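PDB 4OQJ: PKS from Streptomyces albus, which probably catalyses, through its ketosynthase domain, the decarboxylative condensation that extends a carrier-protein-bound polyketide chain in oxazolomycin biosynthesis. Local coordinates for residues Q501-A504 / L505-V509; A480-D483 / L484-L488; A401-P404 / E405-F408; A342-N345 / Q346-R350; T53-D57 / E58-A62. One frame throughout, in Å; residues are numbered along the deposited sequence.

Contact 1: residues Q501-A504 / L505-V509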
loop_
_atom_site.group_PDB
_atom_site.type_symbol
_atom_site.label_atom_id
_atom_site.label_comp_id
_atom_site.label_asym_id
_atom_site.label_seq_id
_atom_site.Cartn_x
_atom_site.Cartn_y
_atom_site.Cartn_z
ATOM N N GLN A 501 32.333 14.477 3.099
ATOM C CA GLN A 501 31.448 14.121 1.994
ATOM C C GLN A 501 29.998 14.046 2.447
ATOM O O GLN A 501 29.093 14.580 1.793
ATOM C CB GLN A 501 31.860 12.780 1.389
ATOM C CG GLN A 501 33.196 12.813 0.626
ATOM C CD GLN A 501 33.753 11.415 0.354
ATOM O OE1 GLN A 501 33.393 10.443 1.026
ATOM N NE2 GLN A 501 34.624 11.310 -0.643
ATOM N N THR A 502 29.776 13.376 3.568
ATOM C CA THR A 502 28.423 13.197 4.079
ATOM C C THR A 502 27.799 14.560 4.370
ATOM O O THR A 502 26.654 14.816 4.029
ATOM C CB THR A 502 28.421 12.342 5.333
ATOM O OG1 THR A 502 28.988 11.066 5.021
ATOM C CG2 THR A 502 26.997 12.161 5.880
ATOM N N LEU A 503 28.577 15.440 4.983
ATOM C CA LEU A 503 28.080 16.758 5.349
ATOM C C LEU A 503 27.754 17.613 4.120
ATOM O O LEU A 503 26.794 18.379 4.140
ATOM C CB LEU A 503 29.099 17.468 6.222
ATOM C CG LEU A 503 29.263 16.985 7.670
ATOM C CD1 LEU A 503 30.465 17.676 8.298
ATOM C CD2 LEU A 503 28.014 17.253 8.497
ATOM N N ALA A 504 28.571 17.492 3.071
ATOM C CA ALA A 504 28.435 18.299 1.868
ATOM C C ALA A 504 27.310 17.809 0.969
ATOM O O ALA A 504 26.614 18.608 0.351
ATOM C CB ALA A 504 29.763 18.305 1.076
ATOM N N LEU A 505 27.155 16.487 0.894
ATOM C CA LEU A 505 26.232 15.861 -0.051
ATOM C C LEU A 505 24.935 15.409 0.594
ATOM O O LEU A 505 23.927 15.240 -0.087
ATOM C CB LEU A 505 26.896 14.654 -0.709
ATOM C CG LEU A 505 28.139 14.937 -1.561
ATOM C CD1 LEU A 505 28.869 13.633 -1.803
ATOM C CD2 LEU A 505 27.769 15.604 -2.884
ATOM N N GLY A 506 24.950 15.246 1.909
ATOM C CA GLY A 506 23.893 14.519 2.598
ATOM C C GLY A 506 23.127 15.329 3.614
ATOM O O GLY A 506 22.435 14.762 4.461
ATOM N N ARG A 507 23.226 16.653 3.513
ATOM C CA ARG A 507 22.556 17.557 4.449
ATOM C C ARG A 507 21.839 18.655 3.676
ATOM O O ARG A 507 22.357 19.149 2.680
ATOM C CB ARG A 507 23.572 18.157 5.424
ATOM C CG ARG A 507 24.141 17.157 6.417
ATOM C CD ARG A 507 23.085 16.794 7.449
ATOM N NE ARG A 507 23.525 15.834 8.461
ATOM C CZ ARG A 507 23.631 14.524 8.259
ATOM N NH1 ARG A 507 23.380 14.006 7.058
ATOM N NH2 ARG A 507 23.997 13.730 9.257
ATOM N N ARG A 508 20.644 19.035 4.115
ATOM C CA ARG A 508 19.910 20.091 3.431
ATOM C C ARG A 508 20.737 21.390 3.408
ATOM O O ARG A 508 21.373 21.732 4.395
ATOM C CB ARG A 508 18.567 20.342 4.105
ATOM C CG ARG A 508 17.716 21.351 3.353
ATOM C CD ARG A 508 16.319 21.436 3.914
ATOM N NE ARG A 508 15.483 20.318 3.474
ATOM C CZ ARG A 508 14.160 20.307 3.574
ATOM N NH1 ARG A 508 13.521 21.343 4.103
ATOM N NH2 ARG A 508 13.476 19.270 3.137
ATOM N N VAL A 509 20.709 22.100 2.285
ATOM C CA VAL A 509 21.445 23.363 2.135
ATOM C C VAL A 509 20.607 24.481 2.717
ATOM O O VAL A 509 19.563 24.827 2.153
ATOM C CB VAL A 509 21.746 23.680 0.650
ATOM C CG1 VAL A 509 22.500 25.004 0.516
ATOM C CG2 VAL A 509 22.528 22.557 0.031
HETATM O O HOH W 1 25.042 20.510 2.337
#
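Two backbone bonds close the last turn of helix 496-505, from Leu-505 N to Gln-501 O (2.9 Å) and from Gly-506 N to Thr-502 O (2.8 Å). The first is sound. The second is weak, its N-H...O angle only 128°, as Gly-506 steps off helical geometry and the chain begins to peel away.

Side-chain carbons lie against the carbonyls of the same turn. Leu-505 folds back along the helix, its CB 3.3 Å from Gln-501 O, with CG and CD1 close to the same oxygen. On another side of the turn, Arg-507 lays its CB and CG against Leu-503 O, the CB at 3.5 Å.

The polar end of Arg-507 turns back on its own loop. A bend at chi2 (-72°) swings the guanidinium round until NH1 donates to Gly-506 O at 2.9 Å; the acceptor lies in the guanidinium plane, while NH1 stands well above the carbonyl plane. NH1 also bonds Glu-119 O and NH2 bonds Pro-695 O, so this one group ties three parts of the chain together. Water 1 lies within bonding distance of Ala-504 O and Arg-507 O; Arg-127 bonds the first and, weakly, the second.

The helix end is largely covered: Ala-504 and Leu-505 pack on Trp-680 of helix 680-684, and the loop beyond Arg-507 runs on into strand 512-518.

Contact 2: residues A480-D483 / L484-L488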
loop_
_atom_site.group_PDB
_atom_site.type_symbol
_atom_site.label_atom_id
_atom_site.label_comp_id
_atom_site.label_asym_id
_atom_site.label_seq_id
_atom_site.Cartn_x
_atom_site.Cartn_y
_atom_site.Cartn_z
ATOM N N ALA A 480 24.024 22.172 16.148
ATOM C CA ALA A 480 24.544 21.202 15.187
ATOM C C ALA A 480 26.071 21.150 15.239
ATOM O O ALA A 480 26.667 20.072 15.121
ATOM C CB ALA A 480 24.072 21.536 13.775
ATOM N N THR A 481 26.696 22.317 15.398
ATOM C CA THR A 481 28.150 22.401 15.547
ATOM C C THR A 481 28.631 21.653 16.802
ATOM O O THR A 481 29.577 20.858 16.743
ATOM C CB THR A 481 28.603 23.858 15.606
ATOM O OG1 THR A 481 28.155 24.541 14.427
ATOM C CG2 THR A 481 30.154 23.959 15.706
ATOM N N ALA A 482 27.974 21.898 17.931
ATOM C CA ALA A 482 28.301 21.178 19.167
ATOM C C ALA A 482 28.087 19.672 19.007
ATOM O O ALA A 482 28.936 18.877 19.407
ATOM C CB ALA A 482 27.472 21.714 20.315
ATOM N N ASP A 483 26.963 19.276 18.407
ATOM C CA ASP A 483 26.684 17.862 18.159
ATOM C C ASP A 483 27.766 17.197 17.313
ATOM O O ASP A 483 28.168 16.064 17.588
ATOM C CB ASP A 483 25.331 17.671 17.441
ATOM C CG ASP A 483 24.120 17.971 18.330
ATOM O OD1 ASP A 483 24.267 18.043 19.572
ATOM O OD2 ASP A 483 23.005 18.124 17.770
ATOM N N LEU A 484 28.184 17.861 16.235
ATOM C CA LEU A 484 29.195 17.278 15.356
ATOM C C LEU A 484 30.519 17.171 16.101
ATOM O O LEU A 484 31.219 16.164 16.002
ATOM C CB LEU A 484 29.386 18.118 14.087
ATOM C CG LEU A 484 30.439 17.558 13.121
ATOM C CD1 LEU A 484 30.044 16.181 12.626
ATOM C CD2 LEU A 484 30.687 18.498 11.942
ATOM N N ALA A 485 30.857 18.229 16.829
ATOM C CA ALA A 485 32.068 18.247 17.657
ATOM C C ALA A 485 32.087 17.045 18.580
ATOM O O ALA A 485 33.068 16.303 18.632
ATOM C CB ALA A 485 32.137 19.513 18.456
ATOM N N ARG A 486 30.969 16.855 19.281
ATOM C CA ARG A 486 30.812 15.756 20.218
ATOM C C ARG A 486 30.950 14.427 19.507
ATOM O O ARG A 486 31.650 13.538 19.978
ATOM C CB ARG A 486 29.450 15.846 20.919
ATOM C CG ARG A 486 29.244 14.844 22.064
ATOM C CD ARG A 486 27.906 15.057 22.798
ATOM N NE ARG A 486 27.606 16.477 23.023
ATOM C CZ ARG A 486 26.656 17.169 22.393
ATOM N NH1 ARG A 486 25.870 16.591 21.486
ATOM N NH2 ARG A 486 26.487 18.458 22.674
ATOM N N ALA A 487 30.285 14.274 18.368
ATOM C CA ALA A 487 30.343 13.000 17.655
ATOM C C ALA A 487 31.777 12.727 17.176
ATOM O O ALA A 487 32.235 11.576 17.112
ATOM C CB ALA A 487 29.366 12.999 16.475
ATOM N N LEU A 488 32.485 13.788 16.818
ATOM C CA LEU A 488 33.833 13.623 16.292
ATOM C C LEU A 488 34.798 13.201 17.418
ATOM O O LEU A 488 35.639 12.319 17.218
ATOM C CB LEU A 488 34.298 14.912 15.601
ATOM C CG LEU A 488 33.665 15.188 14.221
ATOM C CD1 LEU A 488 34.208 16.485 13.643
ATOM C CD2 LEU A 488 33.867 14.041 13.221
HETATM O O HOH W 2 26.688 14.395 19.052
HETATM O O HOH W 3 24.698 20.159 21.394
#
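Asp-483 and Arg-486 form an i to i+3 salt bridge on the outer surface of helix 474-490, with OD1 of the aspartate 2.9 Å from NH1 of the arginine. The two side chains run alongside each other and point the same way, but their flat ends are turned, the carboxylate and guanidinium planes standing 66° apart. NH1 reaches OD1 on its anti side, while OD1 lies at the guanidinium edge, close to that plane. Only one direct hydrogen bond, NH1 to OD1, joins the two groups.

Water 3 supplies the second link. It donates to Asp-483 OD1 and accepts from Arg-486 NH2, each at 2.8 Å, so OD1 receives two bonds: NH1 holds that oxygen directly and NH2 through the water.

The torsions of Arg-486 put its end there. CG leaves anti to the backbone N (chi1 -172°), the chain runs straight through chi2, and a turn at chi3 (-42°) brings the guanidinium back over the preceding turn, where Ala-482 O lies beneath one face. Behind the pair stands the ordinary helix ladder, including Arg-486 N to Ala-482 O and Ala-487 N to Asp-483 O.

On the inner side, Leu-484 packs on Leu-469 of strand 465-471 and Leu-528 of helix 521-530, while Thr-481 OG1 bonds Leu-477 O and Arg-514. Water 2 donates to Asp-483 O at 2.7 Å and accepts only a weak, 3.4 Å bond from Arg-486 NH1.

Contact 3: residues A401-P404 / E405-F408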
loop_
_atom_site.group_PDB
_atom_site.type_symbol
_atom_site.label_atom_id
_atom_site.label_comp_id
_atom_site.label_asym_id
_atom_site.label_seq_id
_atom_site.Cartn_x
_atom_site.Cartn_y
_atom_site.Cartn_z
ATOM N N ALA A 401 10.034 -16.998 34.414
ATOM C CA ALA A 401 9.766 -18.416 34.222
ATOM C C ALA A 401 8.855 -18.577 33.018
ATOM O O ALA A 401 7.898 -17.813 32.865
ATOM C CB ALA A 401 9.126 -19.019 35.451
ATOM N N PRO A 402 9.137 -19.576 32.165
ATOM C CA PRO A 402 8.337 -19.767 30.950
ATOM C C PRO A 402 6.895 -20.120 31.244
ATOM O O PRO A 402 6.593 -20.891 32.156
ATOM C CB PRO A 402 9.039 -20.925 30.244
ATOM C CG PRO A 402 9.707 -21.670 31.344
ATOM C CD PRO A 402 10.160 -20.624 32.309
ATOM N N ASN A 403 6.004 -19.532 30.469
ATOM C CA ASN A 403 4.610 -19.920 30.480
ATOM C C ASN A 403 4.521 -21.424 30.222
ATOM O O ASN A 403 4.999 -21.898 29.191
ATOM C CB ASN A 403 3.864 -19.116 29.420
ATOM C CG ASN A 403 2.392 -19.427 29.350
ATOM O OD1 ASN A 403 1.928 -20.465 29.808
ATOM N ND2 ASN A 403 1.644 -18.512 28.742
ATOM N N PRO A 404 3.927 -22.186 31.165
ATOM C CA PRO A 404 3.816 -23.641 31.007
ATOM C C PRO A 404 3.111 -24.081 29.730
ATOM O O PRO A 404 3.402 -25.164 29.218
ATOM C CB PRO A 404 2.990 -24.065 32.228
ATOM C CG PRO A 404 3.225 -23.020 33.236
ATOM C CD PRO A 404 3.409 -21.741 32.472
ATOM N N GLU A 405 2.190 -23.260 29.236
ATOM C CA GLU A 405 1.429 -23.590 28.029
ATOM C C GLU A 405 2.218 -23.400 26.722
ATOM O O GLU A 405 1.760 -23.811 25.653
ATOM C CB GLU A 405 0.155 -22.737 27.966
ATOM C CG GLU A 405 -0.788 -22.920 29.151
ATOM C CD GLU A 405 -1.387 -24.316 29.215
ATOM O OE1 GLU A 405 -1.984 -24.754 28.206
ATOM O OE2 GLU A 405 -1.259 -24.974 30.274
ATOM N N ILE A 406 3.378 -22.752 26.787
ATOM C CA ILE A 406 4.195 -22.568 25.584
ATOM C C ILE A 406 5.051 -23.804 25.362
ATOM O O ILE A 406 5.796 -24.219 26.254
ATOM C CB ILE A 406 5.119 -21.345 25.681
ATOM C CG1 ILE A 406 4.302 -20.059 25.852
ATOM C CG2 ILE A 406 5.996 -21.247 24.429
ATOM C CD1 ILE A 406 5.152 -18.805 26.085
ATOM N N ASP A 407 4.974 -24.374 24.165
ATOM C CA ASP A 407 5.707 -25.599 23.862
ATOM C C ASP A 407 7.130 -25.324 23.323
ATOM O O ASP A 407 7.434 -25.608 22.163
ATOM C CB ASP A 407 4.909 -26.437 22.863
ATOM C CG ASP A 407 5.294 -27.908 22.901
ATOM O OD1 ASP A 407 6.282 -28.261 23.584
ATOM O OD2 ASP A 407 4.607 -28.710 22.240
ATOM N N PHE A 408 8.003 -24.780 24.174
ATOM C CA PHE A 408 9.375 -24.485 23.762
ATOM C C PHE A 408 10.110 -25.759 23.344
ATOM O O PHE A 408 10.864 -25.763 22.370
ATOM C CB PHE A 408 10.157 -23.783 24.890
ATOM C CG PHE A 408 9.797 -22.331 25.077
ATOM C CD1 PHE A 408 10.137 -21.392 24.121
ATOM C CD2 PHE A 408 9.128 -21.906 26.211
ATOM C CE1 PHE A 408 9.812 -20.056 24.289
ATOM C CE2 PHE A 408 8.802 -20.573 26.385
ATOM C CZ PHE A 408 9.142 -19.647 25.422
HETATM O O HOH W 4 6.941 -23.691 28.534
HETATM O O HOH W 5 5.390 -26.655 27.967
#
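Asn-403 opens a type I beta turn that ends at Ile-406, and its side chain closes an Asx turn on the same corner. Its amide is swung across the turn, CG lying anti to the backbone N (chi1 -179°), which carries OD1 to Glu-405 N at 2.9 Å. That donor sits 39° above the amide plane. The backbone bond of the turn, Ile-406 N to Asn-403 O, is 3.0 Å long, so side chain and main chain of one residue hold two successive N-H groups.

Against the Asn-403 amide the Glu-405 carboxylate is turned by 53°, and the glutamate's CB rests 3.4 Å from OD1. Ile-406 crosses Asn-403 at about a right angle, its CD1 meeting the asparagine CB at 3.6 Å. Its other branch, CG2, lies over one face of the Phe-408 ring, offset toward the rim. The same ring takes Pro-402 CB at CE2, 3.9 Å away.

In the fold this corner belongs to the loop between strands 392-393 and 413-415. Ile-406 packs down on Pro-338 and Val-341 of helix 336-348, and Asn-403 shares a backbone hydrogen bond with Phe-247. Two waters sit among the carbonyls of the turn, water 4 near Asn-403 O and Ile-406 O, and water 5 lying 2.8 Å from Pro-404 O and 3.0 Å from Ile-406 O.

Contact 4: residues A342-N345 / Q346-R350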
loop_
_atom_site.group_PDB
_atom_site.type_symbol
_atom_site.label_atom_id
_atom_site.label_comp_id
_atom_site.label_asym_id
_atom_site.label_seq_id
_atom_site.Cartn_x
_atom_site.Cartn_y
_atom_site.Cartn_z
ATOM N N ALA A 342 3.936 -21.753 18.857
ATOM C CA ALA A 342 3.453 -22.915 18.112
ATOM C C ALA A 342 3.592 -22.675 16.610
ATOM O O ALA A 342 3.951 -23.576 15.858
ATOM C CB ALA A 342 2.005 -23.222 18.466
ATOM N N ALA A 343 3.322 -21.451 16.178
ATOM C CA ALA A 343 3.403 -21.105 14.766
ATOM C C ALA A 343 4.854 -21.096 14.285
ATOM O O ALA A 343 5.154 -21.597 13.209
ATOM C CB ALA A 343 2.752 -19.747 14.517
ATOM N N LEU A 344 5.744 -20.510 15.083
ATOM C CA LEU A 344 7.172 -20.513 14.786
ATOM C C LEU A 344 7.751 -21.932 14.758
ATOM O O LEU A 344 8.539 -22.269 13.869
ATOM C CB LEU A 344 7.925 -19.683 15.816
ATOM C CG LEU A 344 7.782 -18.165 15.695
ATOM C CD1 LEU A 344 8.301 -17.526 16.969
ATOM C CD2 LEU A 344 8.545 -17.646 14.455
ATOM N N ASN A 345 7.366 -22.748 15.731
ATOM C CA ASN A 345 7.774 -24.161 15.746
ATOM C C ASN A 345 7.361 -24.836 14.435
ATOM O O ASN A 345 8.157 -25.517 13.795
ATOM C CB ASN A 345 7.152 -24.918 16.927
ATOM C CG ASN A 345 7.868 -24.671 18.253
ATOM O OD1 ASN A 345 8.970 -24.128 18.297
ATOM N ND2 ASN A 345 7.229 -25.075 19.348
ATOM N N GLN A 346 6.111 -24.633 14.038
ATOM C CA GLN A 346 5.586 -25.284 12.839
ATOM C C GLN A 346 6.375 -24.818 11.616
ATOM O O GLN A 346 6.800 -25.636 10.799
ATOM C CB GLN A 346 4.087 -24.997 12.658
ATOM C CG GLN A 346 3.521 -25.555 11.359
ATOM C CD GLN A 346 2.035 -25.266 11.173
ATOM O OE1 GLN A 346 1.235 -25.454 12.085
ATOM N NE2 GLN A 346 1.667 -24.800 9.984
ATOM N N ALA A 347 6.588 -23.509 11.487
ATOM C CA ALA A 347 7.345 -22.995 10.354
ATOM C C ALA A 347 8.787 -23.511 10.366
ATOM O O ALA A 347 9.308 -23.928 9.330
ATOM C CB ALA A 347 7.329 -21.466 10.346
ATOM N N PHE A 348 9.430 -23.481 11.533
ATOM C CA PHE A 348 10.842 -23.806 11.619
ATOM C C PHE A 348 11.090 -25.304 11.418
ATOM O O PHE A 348 12.110 -25.682 10.849
ATOM C CB PHE A 348 11.430 -23.333 12.963
ATOM C CG PHE A 348 11.922 -21.899 12.939
ATOM C CD1 PHE A 348 11.065 -20.855 12.621
ATOM C CD2 PHE A 348 13.245 -21.601 13.233
ATOM C CE1 PHE A 348 11.524 -19.534 12.593
ATOM C CE2 PHE A 348 13.707 -20.292 13.211
ATOM C CZ PHE A 348 12.844 -19.255 12.888
ATOM N N ASN A 349 10.147 -26.142 11.847
ATOM C CA ASN A 349 10.310 -27.602 11.776
ATOM C C ASN A 349 9.742 -28.214 10.498
ATOM O O ASN A 349 9.664 -29.434 10.375
ATOM C CB ASN A 349 9.630 -28.282 12.973
ATOM C CG ASN A 349 10.319 -27.992 14.294
ATOM O OD1 ASN A 349 11.537 -27.805 14.355
ATOM N ND2 ASN A 349 9.536 -27.971 15.369
ATOM N N ARG A 350 9.332 -27.376 9.552
ATOM C CA ARG A 350 8.548 -27.854 8.418
ATOM C C ARG A 350 9.315 -28.805 7.487
ATOM O O ARG A 350 8.704 -29.618 6.796
ATOM C CB ARG A 350 8.016 -26.665 7.613
ATOM C CG ARG A 350 9.069 -25.913 6.793
ATOM C CD ARG A 350 8.476 -24.660 6.126
ATOM N NE ARG A 350 9.465 -23.957 5.303
ATOM C CZ ARG A 350 10.356 -23.086 5.776
ATOM N NH1 ARG A 350 10.394 -22.796 7.071
ATOM N NH2 ARG A 350 11.218 -22.505 4.957
#
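Asn-345, Gln-346 and Leu-344 make most of this contact along the last turns of helix 336-348, the crossover helix of the beta-alpha-beta unit that joins strands 325-327 and 360-363.

Asn-345 works through its backbone: its O takes Asn-349 N at 2.9 Å, while the amide of Asn-349 folds back beside that oxygen, ND2 standing 3.2 Å away at an angle too poor for a bond. Asn-349 ND2 donates instead to Ala-410 O and Asn-345 ND2 to Asp-407 O, both in the loop before strand 413-415; Asn-349 OD1 takes Leu-355 N.

Gln-346 sends its chain outward, CG anti to the backbone N (chi1 175°) and extended beyond, to meet Gln-303; only its CB stays near the turn, 3.5 Å from Ala-342 O.

On the inner face Leu-344 and Phe-348 run side by side, pointing the same way, both touching Val-326 of strand 325-327, with CD2 of the leucine 4.0 Å from CE1 of the ring. Phe-348 also meets Phe-413 edge-to-face. Where the helix ends, Arg-350 doubles back; its guanidinium pairs with Glu-314 and bonds Gln-313, and NH1 donates to Ala-347 O at 2.8 Å, with that oxygen close to the guanidinium plane.

Contact 5: residues T53-D57 / E58-A62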
loop_
_atom_site.group_PDB
_atom_site.type_symbol
_atom_site.label_atom_id
_atom_site.label_comp_id
_atom_site.label_asym_id
_atom_site.label_seq_id
_atom_site.Cartn_x
_atom_site.Cartn_y
_atom_site.Cartn_z
ATOM N N THR A 53 6.641 4.841 32.067
ATOM C CA THR A 53 6.544 6.005 32.932
ATOM C C THR A 53 5.401 5.795 33.920
ATOM O O THR A 53 4.304 5.415 33.520
ATOM C CB THR A 53 6.304 7.297 32.120
ATOM O OG1 THR A 53 7.429 7.548 31.263
ATOM C CG2 THR A 53 6.097 8.500 33.046
ATOM N N HIS A 54 5.663 6.012 35.208
ATOM C CA HIS A 54 4.610 5.976 36.226
ATOM C C HIS A 54 4.108 7.402 36.479
ATOM O O HIS A 54 4.906 8.326 36.637
ATOM C CB HIS A 54 5.118 5.342 37.520
ATOM C CG HIS A 54 5.382 3.872 37.406
ATOM N ND1 HIS A 54 6.599 3.364 37.003
ATOM C CD2 HIS A 54 4.585 2.803 37.630
ATOM C CE1 HIS A 54 6.541 2.044 36.989
ATOM N NE2 HIS A 54 5.327 1.678 37.364
ATOM N N PHE A 55 2.791 7.583 36.486
ATOM C CA PHE A 55 2.207 8.915 36.643
ATOM C C PHE A 55 1.753 9.139 38.078
ATOM O O PHE A 55 1.099 8.277 38.672
ATOM C CB PHE A 55 1.013 9.109 35.708
ATOM C CG PHE A 55 1.322 8.889 34.254
ATOM C CD1 PHE A 55 2.238 9.684 33.595
ATOM C CD2 PHE A 55 0.658 7.901 33.541
ATOM C CE1 PHE A 55 2.504 9.489 32.246
ATOM C CE2 PHE A 55 0.919 7.701 32.189
ATOM C CZ PHE A 55 1.842 8.500 31.549
ATOM N N SER A 56 2.096 10.301 38.629
ATOM C CA SER A 56 1.611 10.695 39.946
ATOM C C SER A 56 0.154 11.090 39.820
ATOM O O SER A 56 -0.303 11.438 38.729
ATOM C CB SER A 56 2.422 11.865 40.497
ATOM O OG SER A 56 2.242 13.002 39.666
ATOM N N ASP A 57 -0.572 11.043 40.930
ATOM C CA ASP A 57 -1.942 11.543 40.962
ATOM C C ASP A 57 -1.998 13.006 40.534
ATOM O O ASP A 57 -2.923 13.410 39.831
ATOM C CB ASP A 57 -2.553 11.388 42.361
ATOM C CG ASP A 57 -2.911 9.952 42.690
ATOM O OD1 ASP A 57 -3.042 9.141 41.750
ATOM O OD2 ASP A 57 -3.070 9.640 43.890
ATOM N N GLU A 58 -1.011 13.797 40.950
ATOM C CA GLU A 58 -0.947 15.199 40.543
ATOM C C GLU A 58 -0.884 15.333 39.019
ATOM O O GLU A 58 -1.626 16.119 38.428
ATOM C CB GLU A 58 0.263 15.901 41.164
ATOM C CG GLU A 58 0.369 17.377 40.770
ATOM C CD GLU A 58 1.691 18.009 41.155
ATOM O OE1 GLU A 58 2.542 17.318 41.758
ATOM O OE2 GLU A 58 1.872 19.209 40.865
ATOM N N GLU A 59 0.009 14.575 38.390
ATOM C CA GLU A 59 0.147 14.605 36.932
ATOM C C GLU A 59 -1.134 14.179 36.243
ATOM O O GLU A 59 -1.516 14.753 35.227
ATOM C CB GLU A 59 1.297 13.702 36.479
ATOM C CG GLU A 59 2.669 14.228 36.879
ATOM C CD GLU A 59 3.762 13.170 36.836
ATOM O OE1 GLU A 59 3.476 11.970 37.071
ATOM O OE2 GLU A 59 4.922 13.552 36.570
ATOM N N LEU A 60 -1.798 13.164 36.789
ATOM C CA LEU A 60 -3.033 12.679 36.192
ATOM C C LEU A 60 -4.135 13.737 36.322
ATOM O O LEU A 60 -4.915 13.957 35.395
ATOM C CB LEU A 60 -3.453 11.357 36.836
ATOM C CG LEU A 60 -2.502 10.201 36.498
ATOM C CD1 LEU A 60 -2.718 9.017 37.424
ATOM C CD2 LEU A 60 -2.658 9.778 35.040
ATOM N N ARG A 61 -4.183 14.409 37.462
ATOM C CA ARG A 61 -5.163 15.470 37.657
ATOM C C ARG A 61 -4.902 16.620 36.699
ATOM O O ARG A 61 -5.828 17.125 36.073
ATOM C CB ARG A 61 -5.145 15.952 39.101
ATOM C CG ARG A 61 -5.853 14.981 40.029
ATOM C CD ARG A 61 -5.533 15.208 41.484
ATOM N NE ARG A 61 -6.345 14.319 42.311
ATOM C CZ ARG A 61 -5.944 13.757 43.447
ATOM N NH1 ARG A 61 -4.731 13.984 43.933
ATOM N NH2 ARG A 61 -6.772 12.963 44.101
ATOM N N ALA A 62 -3.638 17.013 36.582
ATOM C CA ALA A 62 -3.226 18.035 35.625
ATOM C C ALA A 62 -3.710 17.687 34.228
ATOM O O ALA A 62 -4.089 18.565 33.459
ATOM C CB ALA A 62 -1.713 18.193 35.628
HETATM O O HOH W 6 5.878 10.810 35.410
HETATM O O HOH W 7 -3.560 11.795 45.613
#
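Ser-56 holds its OG between the backbone N and the carbonyl carbon (chi1 64°), and Glu-59 sends CG anti to its own carbonyl carbon (chi1 -69°) with the chain extended beyond. These torsions bring each side chain to the other's main chain. OG accepts from Glu-59 N at 3.0 Å, and Glu-59 OE1 takes Ser-56 N at 2.7 Å, in a nearly straight bond (169°) that meets OE1 on its anti side. A weak bond from OG to OE1, 3.1 Å long, closes the ring of contacts, and water 6 lies within bonding distance of Glu-59 OE2 and His-54 O.

Beside the cap, Phe-55 crosses Leu-60 at about a right angle, its CB 3.8 Å from the leucine CG. Leu-60 goes on to pack against Leu-70 and Tyr-75. Asp-57 and Arg-61 do not touch through their charged atoms; water 7 spans OD2 and NH1, while Asp-57 OD1 pairs with Lys-77 and Arg-61 NH2 with Glu-67.

Reciprocal bonds of this kind make a capping box: Ser-56 is the N-cap of helix 57-62, marking its start two residues after strand 53-54, the outer strand within this chain of the small antiparallel sheet.

In chain order the contacts run from 5 to 1, gathering into two pairs and a single. Contact 2 lies on helix 474-490 and contact 1 at the end of the next helix, 496-505, of the C-terminal extension; they touch, Leu-503 CD1 packing 3.7 Å from Leu-484 CD2, and their centres are 15 Å apart. Contacts 3 and 4 form the other pair, also 15 Å between centres, joined by a probable hydrogen bond from Asn-345 ND2 to Asp-407 O (2.9 Å). The pairs stand apart, contacts 2 and 4 being about 48 Å between centres on opposite sides of the chain's middle. Contact 5 touches neither pair; its nearest atoms come within about 19 Å of contact 3.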